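Local coordinates for chitinase (Chromobacterium violaceum, PDB 4TXG), which probably binds chitin and hydrolyses its glycosidic bonds, as a member of glycoside hydrolase family 18, at residues D709-G714 and T754-Y759; F661-F666 and I675-T680. One frame throughout, in Å; residues are numbered along the deposited sequence.

Contact 1: D709-G714 and T754-Y759. With CS (cesium ion), chain B.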
loop_
_atom_site.group_PDB
_atom_site.type_symbol
_atom_site.label_atom_id
_atom_site.label_comp_id
_atom_site.label_asym_id
_atom_site.label_seq_id
_atom_site.Cartn_x
_atom_site.Cartn_y
_atom_site.Cartn_z
ATOM N N ASP A 709 -10.151 -27.623 7.158
ATOM C CA ASP A 709 -8.856 -28.236 7.422
ATOM C C ASP A 709 -8.775 -29.591 6.727
ATOM O O ASP A 709 -9.800 -30.190 6.389
ATOM C CB ASP A 709 -8.584 -28.357 8.934
ATOM C CG ASP A 709 -9.352 -29.489 9.594
ATOM O OD1 ASP A 709 -10.505 -29.264 10.008
ATOM O OD2 ASP A 709 -8.787 -30.598 9.732
ATOM N N GLN A 710 -7.549 -30.048 6.488
ATOM C CA GLN A 710 -7.303 -31.301 5.776
ATOM C C GLN A 710 -6.863 -32.415 6.712
ATOM O O GLN A 710 -6.371 -33.449 6.258
ATOM C CB GLN A 710 -6.224 -31.115 4.710
ATOM C CG GLN A 710 -6.647 -30.346 3.491
ATOM C CD GLN A 710 -5.466 -30.017 2.595
ATOM O OE1 GLN A 710 -4.371 -29.715 3.075
ATOM N NE2 GLN A 710 -5.687 -30.058 1.284
ATOM N N SER A 711 -7.029 -32.207 8.012
ATOM C CA SER A 711 -6.491 -33.141 8.991
ATOM C C SER A 711 -7.588 -33.862 9.761
ATOM O O SER A 711 -7.307 -34.596 10.709
ATOM C CB SER A 711 -5.562 -32.405 9.961
ATOM O OG SER A 711 -4.514 -31.752 9.264
ATOM N N GLY A 712 -8.836 -33.657 9.344
ATOM C CA GLY A 712 -9.970 -34.311 9.971
ATOM C C GLY A 712 -10.443 -33.667 11.266
ATOM O O GLY A 712 -11.213 -34.278 12.006
ATOM N N PHE A 713 -9.984 -32.443 11.533
ATOM C CA PHE A 713 -10.352 -31.689 12.744
ATOM C C PHE A 713 -11.766 -31.082 12.689
ATOM O O PHE A 713 -12.356 -30.773 13.723
ATOM C CB PHE A 713 -9.356 -30.543 12.991
ATOM C CG PHE A 713 -8.045 -30.966 13.598
ATOM C CD1 PHE A 713 -7.147 -31.743 12.880
ATOM C CD2 PHE A 713 -7.685 -30.533 14.873
ATOM C CE1 PHE A 713 -5.928 -32.122 13.435
ATOM C CE2 PHE A 713 -6.466 -30.909 15.439
ATOM C CZ PHE A 713 -5.588 -31.705 14.717
ATOM N N GLY A 714 -12.289 -30.862 11.488
ATOM C CA GLY A 714 -13.605 -30.256 11.353
ATOM C C GLY A 714 -13.654 -28.741 11.512
ATOM O O GLY A 714 -14.694 -28.185 11.867
ATOM N N THR A 754 -0.469 -29.490 15.275
ATOM C CA THR A 754 -0.576 -28.841 13.973
ATOM C C THR A 754 -1.720 -29.425 13.159
ATOM O O THR A 754 -2.092 -30.592 13.323
ATOM C CB THR A 754 0.710 -28.987 13.159
ATOM O OG1 THR A 754 0.967 -30.382 12.942
ATOM C CG2 THR A 754 1.891 -28.363 13.884
ATOM N N LEU A 755 -2.275 -28.605 12.277
ATOM C CA LEU A 755 -3.274 -29.075 11.331
ATOM C C LEU A 755 -3.123 -28.320 10.026
ATOM O O LEU A 755 -2.746 -27.148 10.019
ATOM C CB LEU A 755 -4.692 -28.906 11.877
ATOM C CG LEU A 755 -5.103 -27.536 12.407
ATOM C CD1 LEU A 755 -6.589 -27.318 12.159
ATOM C CD2 LEU A 755 -4.795 -27.428 13.890
ATOM N N ASP A 756 -3.413 -28.999 8.924
ATOM C CA ASP A 756 -3.357 -28.366 7.621
ATOM C C ASP A 756 -4.692 -27.704 7.334
ATOM O O ASP A 756 -5.737 -28.322 7.487
ATOM C CB ASP A 756 -3.017 -29.387 6.543
ATOM C CG ASP A 756 -1.669 -30.044 6.778
ATOM O OD1 ASP A 756 -0.671 -29.309 6.927
ATOM O OD2 ASP A 756 -1.618 -31.291 6.823
ATOM N N VAL A 757 -4.659 -26.438 6.940
ATOM C CA VAL A 757 -5.896 -25.738 6.610
ATOM C C VAL A 757 -5.885 -25.432 5.131
ATOM O O VAL A 757 -4.841 -25.507 4.495
ATOM C CB VAL A 757 -6.065 -24.451 7.421
ATOM C CG1 VAL A 757 -5.998 -24.772 8.912
ATOM C CG2 VAL A 757 -5.003 -23.428 7.058
ATOM N N VAL A 758 -7.047 -25.124 4.566
ATOM C CA VAL A 758 -7.112 -24.761 3.153
ATOM C C VAL A 758 -8.080 -23.610 2.979
ATOM O O VAL A 758 -9.190 -23.642 3.517
ATOM C CB VAL A 758 -7.571 -25.930 2.254
ATOM C CG1 VAL A 758 -7.688 -25.481 0.805
ATOM C CG2 VAL A 758 -6.604 -27.051 2.330
ATOM N N TYR A 759 -7.652 -22.582 2.256
ATOM C CA TYR A 759 -8.549 -21.499 1.855
ATOM C C TYR A 759 -8.130 -21.014 0.461
ATOM O O TYR A 759 -7.091 -21.434 -0.054
ATOM C CB TYR A 759 -8.550 -20.361 2.879
ATOM C CG TYR A 759 -7.182 -19.848 3.275
ATOM C CD1 TYR A 759 -6.444 -20.460 4.286
ATOM C CD2 TYR A 759 -6.642 -18.731 2.659
ATOM C CE1 TYR A 759 -5.187 -19.985 4.651
ATOM C CE2 TYR A 759 -5.393 -18.252 3.016
ATOM C CZ TYR A 759 -4.670 -18.885 4.011
ATOM O OH TYR A 759 -3.433 -18.396 4.366
HETATM CS CS CS B . -7.782 -35.849 13.449
HETATM O O HOH W 1 -10.880 -35.616 14.258
HETATM O O HOH W 2 -6.341 -36.521 15.864
#
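Phe713 lays one face of its ring on Leu755: CB of the leucine sits 3.9 Å from the ring centroid, 18° off the normal and shifted toward the rim. Followed outward, the leucine side chain stays alongside the ring and also reaches the end of strand 708-709. Leu755 CB also passes 3.9 Å from Ser711 OG; chi1 of 52° tucks CG between the backbone N and the carbonyl carbon, and from there Leu755 CD1 reaches Asp709 CB at 3.9 Å and lies near Phe713 CG, while its CD2 stays by Phe713 CE2. Two hydrogen bonds tie the same loop to the strand. Gln710 N donates to Asp756 O (2.7 Å), and Asp756 N donates nearly straight, at 169°, to Ser711 OG, so a serine hydroxyl takes the place of a backbone acceptor. Inside the loop, Asp709 OD2 accepts from Ser711 N, which comes from the anti side and somewhat out of the carboxylate plane, and from Phe713 N through its syn lone pair, while OD1 accepts from Leu715 N. A cesium ion binds Ser711 O at 3.0 Å together with two waters. Asp709 pairs with Val757 as an antiparallel, non-hydrogen-bonded bridge, and the chain then leaves the sheet's edge through an Asx turn.

Contact 2: F661-F666 and I675-T680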
loop_
_atom_site.group_PDB
_atom_site.type_symbol
_atom_site.label_atom_id
_atom_site.label_comp_id
_atom_site.label_asym_id
_atom_site.label_seq_id
_atom_site.Cartn_x
_atom_site.Cartn_y
_atom_site.Cartn_z
ATOM N N PHE A 661 -0.696 -19.053 18.204
ATOM C CA PHE A 661 -1.210 -19.514 16.916
ATOM C C PHE A 661 -0.371 -18.960 15.776
ATOM O O PHE A 661 -0.051 -17.770 15.771
ATOM C CB PHE A 661 -2.653 -19.061 16.683
ATOM C CG PHE A 661 -3.655 -19.642 17.631
ATOM C CD1 PHE A 661 -3.809 -19.119 18.909
ATOM C CD2 PHE A 661 -4.482 -20.678 17.227
ATOM C CE1 PHE A 661 -4.749 -19.642 19.774
ATOM C CE2 PHE A 661 -5.426 -21.204 18.095
ATOM C CZ PHE A 661 -5.555 -20.686 19.371
ATOM N N SER A 662 -0.049 -19.791 14.789
ATOM C CA SER A 662 0.572 -19.260 13.575
ATOM C C SER A 662 0.363 -20.157 12.364
ATOM O O SER A 662 0.348 -21.384 12.481
ATOM C CB SER A 662 2.071 -19.031 13.792
ATOM O OG SER A 662 2.716 -20.214 14.218
ATOM N N LEU A 663 0.188 -19.523 11.205
ATOM C CA LEU A 663 0.158 -20.229 9.927
ATOM C C LEU A 663 1.547 -20.211 9.322
ATOM O O LEU A 663 2.200 -19.171 9.312
ATOM C CB LEU A 663 -0.846 -19.583 8.962
ATOM C CG LEU A 663 -2.313 -19.620 9.351
ATOM C CD1 LEU A 663 -3.172 -18.872 8.332
ATOM C CD2 LEU A 663 -2.761 -21.081 9.474
ATOM N N GLY A 664 2.000 -21.356 8.816
ATOM C CA GLY A 664 3.319 -21.448 8.215
ATOM C C GLY A 664 3.401 -22.620 7.253
ATOM O O GLY A 664 2.384 -23.222 6.917
ATOM N N GLY A 665 4.607 -22.941 6.796
ATOM C CA GLY A 665 4.770 -24.016 5.831
ATOM C C GLY A 665 4.116 -23.708 4.494
ATOM O O GLY A 665 3.560 -24.595 3.837
ATOM N N PHE A 666 4.182 -22.446 4.085
ATOM C CA PHE A 666 3.674 -22.048 2.772
ATOM C C PHE A 666 4.601 -22.548 1.667
ATOM O O PHE A 666 5.820 -22.515 1.819
ATOM C CB PHE A 666 3.549 -20.524 2.672
ATOM C CG PHE A 666 2.386 -19.944 3.433
ATOM C CD1 PHE A 666 1.146 -19.792 2.821
ATOM C CD2 PHE A 666 2.532 -19.536 4.755
ATOM C CE1 PHE A 666 0.068 -19.241 3.508
ATOM C CE2 PHE A 666 1.456 -18.981 5.450
ATOM C CZ PHE A 666 0.224 -18.839 4.828
ATOM N N ILE A 675 -4.519 -22.316 -1.174
ATOM C CA ILE A 675 -3.596 -21.890 -0.137
ATOM C C ILE A 675 -3.714 -22.845 1.044
ATOM O O ILE A 675 -4.737 -22.863 1.731
ATOM C CB ILE A 675 -3.886 -20.434 0.276
ATOM C CG1 ILE A 675 -3.849 -19.547 -0.968
ATOM C CG2 ILE A 675 -2.856 -19.945 1.297
ATOM C CD1 ILE A 675 -4.129 -18.051 -0.716
ATOM N N ASN A 676 -2.685 -23.660 1.278
ATOM C CA ASN A 676 -2.807 -24.669 2.327
ATOM C C ASN A 676 -1.609 -24.725 3.281
ATOM O O ASN A 676 -0.822 -25.682 3.288
ATOM C CB ASN A 676 -3.076 -26.049 1.713
ATOM C CG ASN A 676 -1.911 -26.582 0.936
ATOM O OD1 ASN A 676 -1.134 -25.821 0.362
ATOM N ND2 ASN A 676 -1.757 -27.908 0.940
ATOM N N PRO A 677 -1.482 -23.688 4.113
ATOM C CA PRO A 677 -0.451 -23.669 5.149
ATOM C C PRO A 677 -0.808 -24.586 6.304
ATOM O O PRO A 677 -1.921 -25.099 6.386
ATOM C CB PRO A 677 -0.455 -22.216 5.608
ATOM C CG PRO A 677 -1.907 -21.807 5.438
ATOM C CD PRO A 677 -2.306 -22.461 4.134
ATOM N N LYS A 678 0.147 -24.776 7.198
ATOM C CA LYS A 678 -0.085 -25.530 8.418
ATOM C C LYS A 678 -0.374 -24.568 9.566
ATOM O O LYS A 678 0.350 -23.589 9.751
ATOM C CB LYS A 678 1.139 -26.392 8.728
ATOM C CG LYS A 678 0.948 -27.417 9.820
ATOM C CD LYS A 678 2.183 -28.302 9.927
ATOM C CE LYS A 678 2.456 -29.027 8.617
ATOM N NZ LYS A 678 3.827 -29.609 8.591
ATOM N N LEU A 679 -1.434 -24.834 10.325
ATOM C CA LEU A 679 -1.714 -24.075 11.545
ATOM C C LEU A 679 -1.064 -24.759 12.746
ATOM O O LEU A 679 -1.322 -25.933 13.015
ATOM C CB LEU A 679 -3.222 -23.932 11.762
ATOM C CG LEU A 679 -3.695 -23.301 13.080
ATOM C CD1 LEU A 679 -3.235 -21.853 13.206
ATOM C CD2 LEU A 679 -5.216 -23.410 13.220
ATOM N N THR A 680 -0.199 -24.038 13.451
ATOM C CA THR A 680 0.430 -24.591 14.648
ATOM C C THR A 680 -0.135 -23.895 15.872
ATOM O O THR A 680 -0.187 -22.670 15.925
ATOM C CB THR A 680 1.964 -24.439 14.633
ATOM O OG1 THR A 680 2.510 -25.194 13.540
ATOM C CG2 THR A 680 2.570 -24.950 15.945
HETATM O O HOH W 3 2.285 -21.345 16.717
#
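The Phe666 ring carries Pro677 CB on one face, 3.6 Å from the centroid and 16° off the normal, a CH-pi contact offset toward the rim. At its edge, near the ring plane, lies Ile675 CG2, 3.7 Å from Phe666 CE1. With chi1 at -74°, Phe666 CG lies beside the backbone N, and the ring's outer end comes toward the proline. The other aromatic, Phe661, is met more loosely: Leu679 CD1 comes to its edge, near the ring plane, while Tyr769 stacks with the ring from beyond the two segments. Between these rings Leu663 CD2 packs on Leu679 CB at 3.7 Å, the two leucines sharing one face of the sheet. Ser662, Lys678 and Thr680 point to the opposite face, where a water joins Ser662 OG to Thr680 O. The backbones pair through four hydrogen bonds. Thr680 N to Ser662 O is the straightest at 175°, and Ser662 N returns the bond to Thr680 O; Gly664 and Lys678 bond reciprocally in the same way, Lys678 N reaching Gly664 O at 2.7 Å. Gly664 O is also approached by Pro677 CB at 3.3 Å. Hydrogen-bonded pairs thus flank the non-hydrogen-bonded Leu663-Leu679 pair, the alternation of an antiparallel ladder, here joining an outermost strand to its neighbour in a four-stranded sheet.

Overall arrangement
Contacts 1 and 2 belong to one antiparallel four-stranded sheet, at its two borders: contact 2 pairs the outermost strand 659-664 with 678-683, and contact 1 sets the loop after the short outermost strand 708-709 against 752-758. The two inner strands are neighbours, bonded through Leu755 with Leu679, and the pairing runs on past their ends to Tyr759 with Ile675. Both contacts are partly buried, with Leu755 and Leu679 among their buried residues. Their chemistry differs: contact 2 is largely a regular backbone ladder, continued by apolar packing of Phe666 on Pro677 and Ile675, whereas in contact 1 Asp709 oxygens bond within the loop and to Leu715, while Ser711 OG and one backbone bond tie the loop to the strand.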